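Local structure of copper-containing nitrite reductase (Bradyrhizobium sp. ORS 375, 6THE) at residues P188-G198 / R285-I293; G162-Y170 / A176-L184. The protein probably reduces nitrite to nitric oxide at its copper centres, as the core of a four-domain heme-cupredoxin-copper nitrite reductase. All coordinates share one frame; numbering follows the deposited sequence.

Contact 1 (P188-G198 / R285-I293)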
ATOM      1  N   PRO A 188      14.556  -1.294 -10.229  1.00 23.81           N
ATOM      2  CA  PRO A 188      15.861  -1.202  -9.573  1.00 23.56           C
ATOM      3  C   PRO A 188      16.578  -2.548  -9.547  1.00 23.31           C
ATOM      4  O   PRO A 188      15.939  -3.598  -9.481  1.00 23.40           O
ATOM      5  CB  PRO A 188      15.517  -0.729  -8.153  1.00 23.60           C
ATOM      6  CG  PRO A 188      14.110  -1.238  -7.912  1.00 23.63           C
ATOM      7  CD  PRO A 188      13.440  -1.285  -9.270  1.00 23.73           C
ATOM      8  N   GLU A 189      17.912  -2.495  -9.610  1.00 22.90           N
ATOM      9  CA  GLU A 189      18.745  -3.686  -9.570  1.00 22.49           C
ATOM     10  C   GLU A 189      18.967  -4.099  -8.117  1.00 22.12           C
ATOM     11  O   GLU A 189      19.123  -5.283  -7.825  1.00 22.04           O
ATOM     12  CB  GLU A 189      20.079  -3.433 -10.277  1.00 22.56           C
ATOM     13  CG  GLU A 189      19.956  -3.268 -11.783  1.00 22.65           C
ATOM     14  CD  GLU A 189      19.696  -4.539 -12.576  1.00 22.70           C
ATOM     15  OE1 GLU A 189      19.920  -5.640 -12.030  1.00 22.76           O
ATOM     16  OE2 GLU A 189      19.271  -4.425 -13.742  1.00 22.73           O
ATOM     17  N   TYR A 190      18.972  -3.105  -7.220  1.00 21.67           N
ATOM     18  CA  TYR A 190      19.267  -3.321  -5.813  1.00 21.28           C
ATOM     19  C   TYR A 190      18.194  -2.667  -4.947  1.00 21.01           C
ATOM     20  O   TYR A 190      17.778  -1.540  -5.209  1.00 21.06           O
ATOM     21  CB  TYR A 190      20.635  -2.733  -5.454  1.00 21.27           C
ATOM     22  CG  TYR A 190      21.820  -3.375  -6.131  1.00 21.27           C
ATOM     23  CD1 TYR A 190      22.224  -2.980  -7.397  1.00 21.26           C
ATOM     24  CD2 TYR A 190      22.554  -4.363  -5.496  1.00 21.23           C
ATOM     25  CE1 TYR A 190      23.315  -3.564  -8.023  1.00 21.25           C
ATOM     26  CE2 TYR A 190      23.651  -4.954  -6.103  1.00 21.23           C
ATOM     27  CZ  TYR A 190      24.030  -4.556  -7.373  1.00 21.23           C
ATOM     28  OH  TYR A 190      25.108  -5.135  -7.978  1.00 21.30           O
ATOM     29  N   PHE A 191      17.753  -3.404  -3.921  1.00 20.67           N
ATOM     30  CA  PHE A 191      16.989  -2.853  -2.814  1.00 20.37           C
ATOM     31  C   PHE A 191      17.874  -2.873  -1.572  1.00 20.15           C
ATOM     32  O   PHE A 191      18.448  -3.908  -1.240  1.00 20.12           O
ATOM     33  CB  PHE A 191      15.705  -3.656  -2.587  1.00 20.35           C
ATOM     34  CG  PHE A 191      14.596  -3.396  -3.575  1.00 20.34           C
ATOM     35  CD1 PHE A 191      13.663  -2.395  -3.349  1.00 20.33           C
ATOM     36  CD2 PHE A 191      14.474  -4.164  -4.724  1.00 20.32           C
ATOM     37  CE1 PHE A 191      12.638  -2.160  -4.254  1.00 20.31           C
ATOM     38  CE2 PHE A 191      13.447  -3.931  -5.628  1.00 20.31           C
ATOM     39  CZ  PHE A 191      12.530  -2.932  -5.390  1.00 20.32           C
ATOM     40  N   VAL A 192      17.983  -1.723  -0.899  1.00 19.87           N
ATOM     41  CA  VAL A 192      18.981  -1.556   0.147  1.00 19.66           C
ATOM     42  C   VAL A 192      18.344  -0.959   1.401  1.00 19.54           C
ATOM     43  O   VAL A 192      17.464  -0.102   1.317  1.00 19.51           O
ATOM     44  CB  VAL A 192      20.184  -0.720  -0.339  1.00 19.58           C
ATOM     45  CG1 VAL A 192      21.045  -1.484  -1.335  1.00 19.50           C
ATOM     46  CG2 VAL A 192      19.765   0.627  -0.912  1.00 19.53           C
ATOM     47  N   PHE A 193      18.799  -1.449   2.559  1.00 19.42           N
ATOM     48  CA  PHE A 193      18.553  -0.811   3.842  1.00 19.36           C
ATOM     49  C   PHE A 193      19.800  -0.024   4.230  1.00 19.38           C
ATOM     50  O   PHE A 193      20.886  -0.593   4.317  1.00 19.50           O
ATOM     51  CB  PHE A 193      18.261  -1.849   4.930  1.00 19.26           C
ATOM     52  CG  PHE A 193      16.862  -2.412   4.960  1.00 19.18           C
ATOM     53  CD1 PHE A 193      15.754  -1.577   4.996  1.00 19.17           C
ATOM     54  CD2 PHE A 193      16.655  -3.783   4.992  1.00 19.15           C
ATOM     55  CE1 PHE A 193      14.470  -2.102   5.035  1.00 19.17           C
ATOM     56  CE2 PHE A 193      15.370  -4.308   5.034  1.00 19.17           C
ATOM     57  CZ  PHE A 193      14.281  -3.466   5.056  1.00 19.17           C
ATOM     58  N   ASN A 194      19.626   1.285   4.445  1.00 19.35           N
ATOM     59  CA  ASN A 194      20.688   2.172   4.896  1.00 19.36           C
ATOM     60  C   ASN A 194      21.871   2.140   3.927  1.00 19.45           C
ATOM     61  O   ASN A 194      23.012   1.949   4.343  1.00 19.55           O
ATOM     62  CB  ASN A 194      21.094   1.900   6.349  1.00 19.29           C
ATOM     63  CG  ASN A 194      20.019   2.270   7.350  1.00 19.28           C
ATOM     64  OD1 ASN A 194      18.846   2.373   7.002  1.00 19.27           O
ATOM     65  ND2 ASN A 194      20.411   2.469   8.598  1.00 19.26           N
ATOM     66  N   GLY A 195      21.582   2.318   2.632  1.00 19.51           N
ATOM     67  CA  GLY A 195      22.608   2.669   1.663  1.00 19.60           C
ATOM     68  C   GLY A 195      23.058   1.506   0.782  1.00 19.70           C
ATOM     69  O   GLY A 195      23.000   1.606  -0.443  1.00 19.67           O
ATOM     70  N   SER A 196      23.521   0.420   1.411  1.00 19.80           N
ATOM     71  CA  SER A 196      24.234  -0.623   0.689  1.00 19.90           C
ATOM     72  C   SER A 196      23.645  -2.005   0.966  1.00 19.99           C
ATOM     73  O   SER A 196      22.716  -2.150   1.761  1.00 20.05           O
ATOM     74  CB  SER A 196      25.709  -0.579   1.004  1.00 19.94           C
ATOM     75  OG  SER A 196      25.962  -1.002   2.335  1.00 19.94           O
ATOM     76  N   VAL A 197      24.206  -3.009   0.280  1.00 20.07           N
ATOM     77  CA  VAL A 197      23.847  -4.408   0.453  1.00 20.17           C
ATOM     78  C   VAL A 197      24.609  -4.952   1.659  1.00 20.32           C
ATOM     79  O   VAL A 197      25.837  -4.879   1.710  1.00 20.34           O
ATOM     80  CB  VAL A 197      24.142  -5.224  -0.823  1.00 20.08           C
ATOM     81  CG1 VAL A 197      24.009  -6.723  -0.596  1.00 20.03           C
ATOM     82  CG2 VAL A 197      23.272  -4.783  -1.991  1.00 20.06           C
ATOM     83  N   GLY A 198      23.858  -5.491   2.627  1.00 20.49           N
ATOM     84  CA  GLY A 198      24.428  -6.030   3.850  1.00 20.71           C
ATOM     85  C   GLY A 198      24.896  -4.926   4.796  1.00 20.88           C
ATOM     86  O   GLY A 198      25.842  -5.121   5.557  1.00 20.91           O
ATOM     87  N   ARG A 285      12.987  -9.055  -2.918  1.00 22.36           N
ATOM     88  CA  ARG A 285      13.882  -7.924  -2.740  1.00 22.39           C
ATOM     89  C   ARG A 285      14.977  -8.289  -1.742  1.00 22.48           C
ATOM     90  O   ARG A 285      16.033  -7.658  -1.721  1.00 22.52           O
ATOM     91  CB  ARG A 285      13.095  -6.685  -2.299  1.00 22.29           C
ATOM     92  CG  ARG A 285      11.976  -6.291  -3.253  1.00 22.24           C
ATOM     93  CD  ARG A 285      11.107  -5.154  -2.753  1.00 22.20           C
ATOM     94  NE  ARG A 285       9.960  -4.942  -3.628  1.00 22.21           N
ATOM     95  CZ  ARG A 285       9.053  -3.981  -3.482  1.00 22.24           C
ATOM     96  NH1 ARG A 285       9.146  -3.117  -2.485  1.00 22.23           N
ATOM     97  NH2 ARG A 285       8.052  -3.887  -4.339  1.00 22.30           N
ATOM     98  N   ALA A 286      14.716  -9.322  -0.929  1.00 22.62           N
ATOM     99  CA  ALA A 286      15.676  -9.836   0.034  1.00 22.78           C
ATOM    100  C   ALA A 286      16.837 -10.518  -0.689  1.00 22.90           C
ATOM    101  O   ALA A 286      17.898 -10.730  -0.104  1.00 22.96           O
ATOM    102  CB  ALA A 286      14.988 -10.779   0.992  1.00 22.69           C
ATOM    103  N   GLU A 287      16.618 -10.850  -1.967  1.00 23.04           N
ATOM    104  CA  GLU A 287      17.636 -11.458  -2.810  1.00 23.16           C
ATOM    105  C   GLU A 287      18.395 -10.366  -3.564  1.00 23.27           C
ATOM    106  O   GLU A 287      19.313 -10.661  -4.328  1.00 23.24           O
ATOM    107  CB  GLU A 287      16.998 -12.458  -3.778  1.00 23.21           C
ATOM    108  CG  GLU A 287      16.248 -13.589  -3.093  1.00 23.30           C
ATOM    109  CD  GLU A 287      17.091 -14.574  -2.299  1.00 23.40           C
ATOM    110  OE1 GLU A 287      16.547 -15.188  -1.360  1.00 23.43           O
ATOM    111  OE2 GLU A 287      18.287 -14.734  -2.624  1.00 23.45           O
ATOM    112  N   ARG A 288      18.001  -9.108  -3.331  1.00 23.36           N
ATOM    113  CA  ARG A 288      18.588  -7.964  -4.012  1.00 23.37           C
ATOM    114  C   ARG A 288      19.209  -7.005  -2.997  1.00 23.41           C
ATOM    115  O   ARG A 288      19.499  -5.856  -3.324  1.00 23.42           O
ATOM    116  CB  ARG A 288      17.548  -7.278  -4.905  1.00 23.37           C
ATOM    117  CG  ARG A 288      17.164  -8.086  -6.136  1.00 23.40           C
ATOM    118  CD  ARG A 288      16.337  -7.305  -7.140  1.00 23.42           C
ATOM    119  NE  ARG A 288      16.124  -8.071  -8.361  1.00 23.47           N
ATOM    120  CZ  ARG A 288      16.923  -8.053  -9.424  1.00 23.53           C
ATOM    121  NH1 ARG A 288      16.633  -8.794 -10.479  1.00 23.51           N
ATOM    122  NH2 ARG A 288      18.006  -7.295  -9.432  1.00 23.55           N
ATOM    123  N   GLY A 289      19.405  -7.492  -1.764  1.00 23.49           N
ATOM    124  CA  GLY A 289      20.173  -6.773  -0.760  1.00 23.57           C
ATOM    125  C   GLY A 289      19.322  -6.252   0.397  1.00 23.67           C
ATOM    126  O   GLY A 289      19.865  -5.778   1.394  1.00 23.73           O
ATOM    127  N   LEU A 290      17.995  -6.338   0.255  1.00 23.78           N
ATOM    128  CA  LEU A 290      17.079  -5.821   1.259  1.00 23.93           C
ATOM    129  C   LEU A 290      16.926  -6.843   2.384  1.00 24.15           C
ATOM    130  O   LEU A 290      15.934  -7.567   2.451  1.00 24.16           O
ATOM    131  CB  LEU A 290      15.736  -5.493   0.595  1.00 23.81           C
ATOM    132  CG  LEU A 290      14.840  -4.500   1.335  1.00 23.70           C
ATOM    133  CD1 LEU A 290      15.537  -3.161   1.520  1.00 23.61           C
ATOM    134  CD2 LEU A 290      13.532  -4.306   0.587  1.00 23.68           C
ATOM    135  N   LEU A 291      17.932  -6.876   3.267  1.00 24.40           N
ATOM    136  CA  LEU A 291      17.999  -7.823   4.369  1.00 24.65           C
ATOM    137  C   LEU A 291      18.697  -7.157   5.552  1.00 24.85           C
ATOM    138  O   LEU A 291      19.761  -6.563   5.395  1.00 24.88           O
ATOM    139  CB  LEU A 291      18.772  -9.061   3.903  1.00 24.68           C
ATOM    140  CG  LEU A 291      18.705 -10.279   4.824  1.00 24.68           C
ATOM    141  CD1 LEU A 291      17.520 -11.163   4.465  1.00 24.67           C
ATOM    142  CD2 LEU A 291      19.997 -11.079   4.751  1.00 24.73           C
ATOM    143  N   GLY A 292      18.078  -7.270   6.734  1.00 25.13           N
ATOM    144  CA  GLY A 292      18.630  -6.735   7.967  1.00 25.44           C
ATOM    145  C   GLY A 292      18.672  -7.796   9.064  1.00 25.75           C
ATOM    146  O   GLY A 292      17.835  -8.695   9.092  1.00 25.85           O
ATOM    147  N   ILE A 293      19.658  -7.678   9.963  1.00 26.05           N
ATOM    148  CA  ILE A 293      19.872  -8.662  11.012  1.00 26.32           C
ATOM    149  C   ILE A 293      19.784  -7.974  12.374  1.00 26.69           C
ATOM    150  O   ILE A 293      20.377  -6.918  12.583  1.00 26.61           O
ATOM    151  CB  ILE A 293      21.213  -9.402  10.811  1.00 26.18           C
ATOM    152  CG1 ILE A 293      21.251 -10.203   9.503  1.00 26.14           C
ATOM    153  CG2 ILE A 293      21.562 -10.267  12.016  1.00 26.15           C
ATOM    154  CD1 ILE A 293      20.214 -11.304   9.400  1.00 26.19           C
TER
HETATM  155  O   HOH W   1      21.830  -7.479   2.272  1.00 20.50           O
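Phe191 and Phe193 turn their rings from strand 190-193, an edge strand of the C-terminal cupredoxin sandwich, onto the loop that leads into strand 292-297 of the partner sheet. The tight part of the contact lies here. The extended chain of Arg285 runs over one face of Phe191, with CD 3.6 Å from the ring centroid and the guanidinium stacked flat at 6° to the ring; beyond it, NH1 is held by Asp280 and the carbonyl of Ala226. Leu290 fits between the two aromatic residues. Its CB meets Phe191 CB at 3.7 Å, while CG, anti to the backbone N (chi1 -159°), carries CD1 over the centre of the Phe193 ring, 3.5 Å from the centroid. Phe191 N also donates to Arg288 O (3.1 Å), tying strand to loop.

The flank formed by Arg288 and Glu189 is looser and partly exposed. Arg288 NH2 gives a hydrogen bond to Glu189 O at 2.8 Å, with the acceptor in the guanidinium plane, but its ion pair with Glu189 OE1 is long at 3.6 Å and the two charged planes lie 69° apart; OE1 also accepts from Tyr170 N. Arg288 NE makes a weak bond to Leu184 O of a neighbouring subunit. At the other end, Val197 packs on the CA of Gly289, and a water donates to Gly289 O at 2.7 Å while weakly accepting from Gly198 N.

Contact 2 (G162-Y170 / A176-L184)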
ATOM      1  N   GLY A 162      15.800   2.082   0.376  1.00 20.17           N
ATOM      2  CA  GLY A 162      16.120   2.791  -0.852  1.00 20.31           C
ATOM      3  C   GLY A 162      16.300   1.844  -2.036  1.00 20.45           C
ATOM      4  O   GLY A 162      16.445   0.636  -1.858  1.00 20.41           O
ATOM      5  N   GLU A 163      16.288   2.423  -3.241  1.00 20.64           N
ATOM      6  CA  GLU A 163      16.436   1.680  -4.482  1.00 20.82           C
ATOM      7  C   GLU A 163      17.679   2.178  -5.214  1.00 21.03           C
ATOM      8  O   GLU A 163      17.958   3.375  -5.228  1.00 21.04           O
ATOM      9  CB  GLU A 163      15.190   1.853  -5.354  1.00 20.78           C
ATOM     10  CG  GLU A 163      13.917   1.320  -4.718  1.00 20.78           C
ATOM     11  CD  GLU A 163      12.643   2.065  -5.085  1.00 20.76           C
ATOM     12  OE1 GLU A 163      12.566   2.592  -6.213  1.00 20.77           O
ATOM     13  OE2 GLU A 163      11.733   2.126  -4.235  1.00 20.72           O
ATOM     14  N   ILE A 164      18.419   1.238  -5.815  1.00 21.26           N
ATOM     15  CA  ILE A 164      19.613   1.553  -6.582  1.00 21.51           C
ATOM     16  C   ILE A 164      19.377   1.151  -8.036  1.00 21.87           C
ATOM     17  O   ILE A 164      19.147  -0.021  -8.334  1.00 21.93           O
ATOM     18  CB  ILE A 164      20.862   0.874  -5.977  1.00 21.43           C
ATOM     19  CG1 ILE A 164      21.145   1.338  -4.542  1.00 21.40           C
ATOM     20  CG2 ILE A 164      22.076   1.035  -6.883  1.00 21.39           C
ATOM     21  CD1 ILE A 164      21.572   2.788  -4.412  1.00 21.38           C
ATOM     22  N   TYR A 165      19.431   2.148  -8.928  1.00 22.22           N
ATOM     23  CA  TYR A 165      19.183   1.952 -10.347  1.00 22.52           C
ATOM     24  C   TYR A 165      20.511   1.962 -11.100  1.00 22.91           C
ATOM     25  O   TYR A 165      20.796   2.886 -11.860  1.00 23.01           O
ATOM     26  CB  TYR A 165      18.206   3.011 -10.868  1.00 22.35           C
ATOM     27  CG  TYR A 165      16.808   2.910 -10.311  1.00 22.26           C
ATOM     28  CD1 TYR A 165      16.449   3.572  -9.147  1.00 22.23           C
ATOM     29  CD2 TYR A 165      15.839   2.150 -10.949  1.00 22.21           C
ATOM     30  CE1 TYR A 165      15.165   3.482  -8.630  1.00 22.17           C
ATOM     31  CE2 TYR A 165      14.551   2.052 -10.447  1.00 22.14           C
ATOM     32  CZ  TYR A 165      14.213   2.719  -9.283  1.00 22.10           C
ATOM     33  OH  TYR A 165      12.946   2.624  -8.785  1.00 22.09           O
ATOM     34  N   SER A 166      21.314   0.917 -10.870  1.00 23.35           N
ATOM     35  CA  SER A 166      22.614   0.769 -11.502  1.00 23.75           C
ATOM     36  C   SER A 166      22.444   0.345 -12.959  1.00 24.02           C
ATOM     37  O   SER A 166      21.506  -0.378 -13.294  1.00 24.06           O
ATOM     38  CB  SER A 166      23.482  -0.203 -10.739  1.00 23.82           C
ATOM     39  OG  SER A 166      22.832  -1.458 -10.594  1.00 23.89           O
ATOM     40  N   ASP A 167      23.364   0.812 -13.812  1.00 24.35           N
ATOM     41  CA  ASP A 167      23.358   0.493 -15.231  1.00 24.69           C
ATOM     42  C   ASP A 167      23.731  -0.974 -15.427  1.00 24.91           C
ATOM     43  O   ASP A 167      23.102  -1.677 -16.216  1.00 24.96           O
ATOM     44  CB  ASP A 167      24.248   1.452 -16.031  1.00 24.76           C
ATOM     45  CG  ASP A 167      25.705   1.478 -15.595  1.00 24.92           C
ATOM     46  OD1 ASP A 167      25.984   1.122 -14.430  1.00 24.95           O
ATOM     47  OD2 ASP A 167      26.554   1.861 -16.426  1.00 25.01           O
ATOM     48  N   ILE A 168      24.758  -1.420 -14.690  1.00 25.13           N
ATOM     49  CA  ILE A 168      25.212  -2.801 -14.715  1.00 25.28           C
ATOM     50  C   ILE A 168      24.233  -3.660 -13.916  1.00 25.49           C
ATOM     51  O   ILE A 168      23.651  -3.189 -12.940  1.00 25.44           O
ATOM     52  CB  ILE A 168      26.662  -2.923 -14.197  1.00 25.25           C
ATOM     53  CG1 ILE A 168      26.881  -2.155 -12.889  1.00 25.19           C
ATOM     54  CG2 ILE A 168      27.652  -2.505 -15.275  1.00 25.21           C
ATOM     55  CD1 ILE A 168      28.205  -2.441 -12.211  1.00 25.14           C
ATOM     56  N   PRO A 169      24.012  -4.937 -14.312  1.00 25.70           N
ATOM     57  CA  PRO A 169      23.084  -5.821 -13.601  1.00 25.86           C
ATOM     58  C   PRO A 169      23.579  -6.188 -12.204  1.00 26.07           C
ATOM     59  O   PRO A 169      24.759  -6.030 -11.896  1.00 26.07           O
ATOM     60  CB  PRO A 169      23.036  -7.089 -14.470  1.00 25.81           C
ATOM     61  CG  PRO A 169      23.601  -6.664 -15.810  1.00 25.76           C
ATOM     62  CD  PRO A 169      24.618  -5.593 -15.481  1.00 25.72           C
ATOM     63  N   TYR A 170      22.650  -6.677 -11.372  1.00 26.32           N
ATOM     64  CA  TYR A 170      22.956  -7.193 -10.048  1.00 26.57           C
ATOM     65  C   TYR A 170      23.913  -8.375 -10.178  1.00 26.66           C
ATOM     66  O   TYR A 170      23.667  -9.293 -10.959  1.00 26.68           O
ATOM     67  CB  TYR A 170      21.664  -7.601  -9.331  1.00 26.71           C
ATOM     68  CG  TYR A 170      21.849  -8.262  -7.987  1.00 26.88           C
ATOM     69  CD1 TYR A 170      22.025  -9.634  -7.878  1.00 26.93           C
ATOM     70  CD2 TYR A 170      21.832  -7.519  -6.817  1.00 26.93           C
ATOM     71  CE1 TYR A 170      22.195 -10.246  -6.645  1.00 27.04           C
ATOM     72  CE2 TYR A 170      22.001  -8.114  -5.577  1.00 27.02           C
ATOM     73  CZ  TYR A 170      22.181  -9.484  -5.490  1.00 27.09           C
ATOM     74  OH  TYR A 170      22.344 -10.078  -4.272  1.00 27.13           O
ATOM     75  N   ALA A 176      29.445   1.473 -10.853  1.00 27.25           N
ATOM     76  CA  ALA A 176      28.051   1.571 -11.257  1.00 27.26           C
ATOM     77  C   ALA A 176      27.606   3.031 -11.244  1.00 27.26           C
ATOM     78  O   ALA A 176      27.947   3.783 -10.333  1.00 27.29           O
ATOM     79  CB  ALA A 176      27.190   0.722 -10.355  1.00 27.20           C
ATOM     80  N   GLU A 177      26.842   3.410 -12.275  1.00 27.27           N
ATOM     81  CA  GLU A 177      26.269   4.742 -12.383  1.00 27.23           C
ATOM     82  C   GLU A 177      24.748   4.627 -12.446  1.00 27.05           C
ATOM     83  O   GLU A 177      24.211   3.542 -12.662  1.00 27.02           O
ATOM     84  CB  GLU A 177      26.848   5.476 -13.597  1.00 27.50           C
ATOM     85  CG  GLU A 177      26.423   4.885 -14.931  1.00 27.85           C
ATOM     86  CD  GLU A 177      27.234   5.335 -16.134  1.00 28.10           C
ATOM     87  OE1 GLU A 177      28.480   5.350 -16.039  1.00 28.15           O
ATOM     88  OE2 GLU A 177      26.618   5.664 -17.169  1.00 28.29           O
ATOM     89  N   PHE A 178      24.070   5.765 -12.255  1.00 26.76           N
ATOM     90  CA  PHE A 178      22.618   5.837 -12.276  1.00 26.50           C
ATOM     91  C   PHE A 178      22.108   5.583 -13.692  1.00 26.38           C
ATOM     92  O   PHE A 178      22.700   6.052 -14.663  1.00 26.45           O
ATOM     93  CB  PHE A 178      22.153   7.195 -11.742  1.00 26.41           C
ATOM     94  CG  PHE A 178      20.666   7.436 -11.800  1.00 26.37           C
ATOM     95  CD1 PHE A 178      19.831   6.975 -10.792  1.00 26.34           C
ATOM     96  CD2 PHE A 178      20.100   8.133 -12.858  1.00 26.32           C
ATOM     97  CE1 PHE A 178      18.463   7.201 -10.846  1.00 26.25           C
ATOM     98  CE2 PHE A 178      18.733   8.356 -12.912  1.00 26.27           C
ATOM     99  CZ  PHE A 178      17.919   7.892 -11.905  1.00 26.22           C
ATOM    100  N   SER A 179      21.004   4.833 -13.788  1.00 26.25           N
ATOM    101  CA  SER A 179      20.342   4.570 -15.055  1.00 26.25           C
ATOM    102  C   SER A 179      18.953   5.203 -15.049  1.00 26.32           C
ATOM    103  O   SER A 179      18.100   4.835 -14.240  1.00 26.37           O
ATOM    104  CB  SER A 179      20.279   3.090 -15.340  1.00 26.16           C
ATOM    105  OG  SER A 179      19.706   2.846 -16.616  1.00 26.02           O
ATOM    106  N   VAL A 180      18.746   6.160 -15.962  1.00 26.27           N
ATOM    107  CA  VAL A 180      17.505   6.911 -16.061  1.00 26.26           C
ATOM    108  C   VAL A 180      16.423   6.028 -16.684  1.00 26.27           C
ATOM    109  O   VAL A 180      15.235   6.239 -16.448  1.00 26.20           O
ATOM    110  CB  VAL A 180      17.704   8.235 -16.829  1.00 26.19           C
ATOM    111  CG1 VAL A 180      18.026   8.023 -18.302  1.00 26.23           C
ATOM    112  CG2 VAL A 180      16.527   9.186 -16.665  1.00 26.14           C
ATOM    113  N   GLU A 181      16.856   5.030 -17.465  1.00 26.36           N
ATOM    114  CA  GLU A 181      15.962   4.110 -18.151  1.00 26.44           C
ATOM    115  C   GLU A 181      15.275   3.206 -17.131  1.00 26.34           C
ATOM    116  O   GLU A 181      14.063   3.006 -17.198  1.00 26.32           O
ATOM    117  CB  GLU A 181      16.730   3.287 -19.190  1.00 26.69           C
ATOM    118  CG  GLU A 181      17.259   4.104 -20.359  1.00 27.01           C
ATOM    119  CD  GLU A 181      18.549   4.876 -20.124  1.00 27.18           C
ATOM    120  OE1 GLU A 181      18.969   5.609 -21.043  1.00 27.25           O
ATOM    121  OE2 GLU A 181      19.135   4.746 -19.028  1.00 27.27           O
ATOM    122  N   LYS A 182      16.066   2.673 -16.190  1.00 26.19           N
ATOM    123  CA  LYS A 182      15.577   1.782 -15.147  1.00 25.92           C
ATOM    124  C   LYS A 182      14.671   2.548 -14.185  1.00 25.77           C
ATOM    125  O   LYS A 182      13.690   1.997 -13.690  1.00 25.77           O
ATOM    126  CB  LYS A 182      16.745   1.144 -14.387  1.00 25.92           C
ATOM    127  CG  LYS A 182      17.218  -0.209 -14.904  1.00 25.89           C
ATOM    128  CD  LYS A 182      18.257  -0.125 -16.003  1.00 25.88           C
ATOM    129  CE  LYS A 182      18.927  -1.451 -16.296  1.00 25.83           C
ATOM    130  NZ  LYS A 182      19.845  -1.859 -15.205  1.00 25.79           N
ATOM    131  N   LEU A 183      15.021   3.815 -13.927  1.00 25.61           N
ATOM    132  CA  LEU A 183      14.303   4.675 -12.998  1.00 25.47           C
ATOM    133  C   LEU A 183      12.865   4.865 -13.475  1.00 25.39           C
ATOM    134  O   LEU A 183      11.926   4.667 -12.706  1.00 25.28           O
ATOM    135  CB  LEU A 183      15.049   6.012 -12.889  1.00 25.47           C
ATOM    136  CG  LEU A 183      14.555   7.013 -11.840  1.00 25.46           C
ATOM    137  CD1 LEU A 183      13.479   7.933 -12.396  1.00 25.50           C
ATOM    138  CD2 LEU A 183      14.093   6.332 -10.559  1.00 25.42           C
ATOM    139  N   LEU A 184      12.714   5.244 -14.751  1.00 25.36           N
ATOM    140  CA  LEU A 184      11.414   5.517 -15.344  1.00 25.29           C
ATOM    141  C   LEU A 184      10.622   4.220 -15.484  1.00 25.28           C
ATOM    142  O   LEU A 184       9.393   4.238 -15.443  1.00 25.38           O
ATOM    143  CB  LEU A 184      11.613   6.200 -16.702  1.00 25.19           C
ATOM    144  CG  LEU A 184      12.163   7.626 -16.659  1.00 25.14           C
ATOM    145  CD1 LEU A 184      12.650   8.060 -18.033  1.00 25.15           C
ATOM    146  CD2 LEU A 184      11.123   8.603 -16.129  1.00 25.12           C
TER
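A single beta bridge, pairing Ser166 with Phe178, leads here into the N-cap of helix 180-185. Ser179 N, at the cap position, donates to Tyr165 O at 2.7 Å, and Asp167 N to Glu177 O at 3.1 Å, each almost in line with the carbonyl bond. Asp167 turns its carboxylate between its own backbone N and carbonyl carbon (chi1 58°), which brings OD1 to Glu177 N, 3.3 Å away and above the carboxylate plane. Its other oxygen, OD2, lies 3.9 Å from Glu177 OE2, so the two acids may raise each other's proton affinity; Glu177 OE1 bonds a pentane-1,5-diol molecule. From the helix, Lys182 reaches back with NZ to Ser166 O (2.9 Å, in the carbonyl plane) and more weakly to Asp167 O, and forms a salt bridge with Glu189.

Tyr165 fills the buried side. Leu183 CD2 sits over one face of its ring, displaced toward the rim, 3.6 Å from Tyr165 CE1, and the hydroxyl OH donates to Glu163 OE1 at 2.6 Å. A serine in place of Tyr165 would probably open a gap under Leu183 CD2 and leave Glu163 OE1 without the phenol hydroxyl.

Helix 130-135 flanks the cluster, its Ala135 touching both Tyr165 and Phe178; Ala176 joins strand 46-53 through Thr47, and Leu183 meets Ala284 of a neighbouring subunit.

Both segments of contact 2 precede those of contact 1 in the chain, which passes through 162-170 and 176-184 before helix 180-185 is followed by strand 190-193. The centres of the two contacts are about 14 Å apart. Strands 155-164 and 190-193 are neighbours in one sheet, and Val192 O lies 2.9 Å from Gly162 N, a probable hydrogen bond. A classic bulge at Glu189 and Tyr190, both opposite Ile164, marks where this pairing begins. Contact 1 spans the two sheets of the second cupredoxin domain, whereas contact 2 carries that domain toward helix 130-135 of the first. The two also meet between subunits of the trimer, where Leu184 packs on Glu287 of a neighbouring subunit.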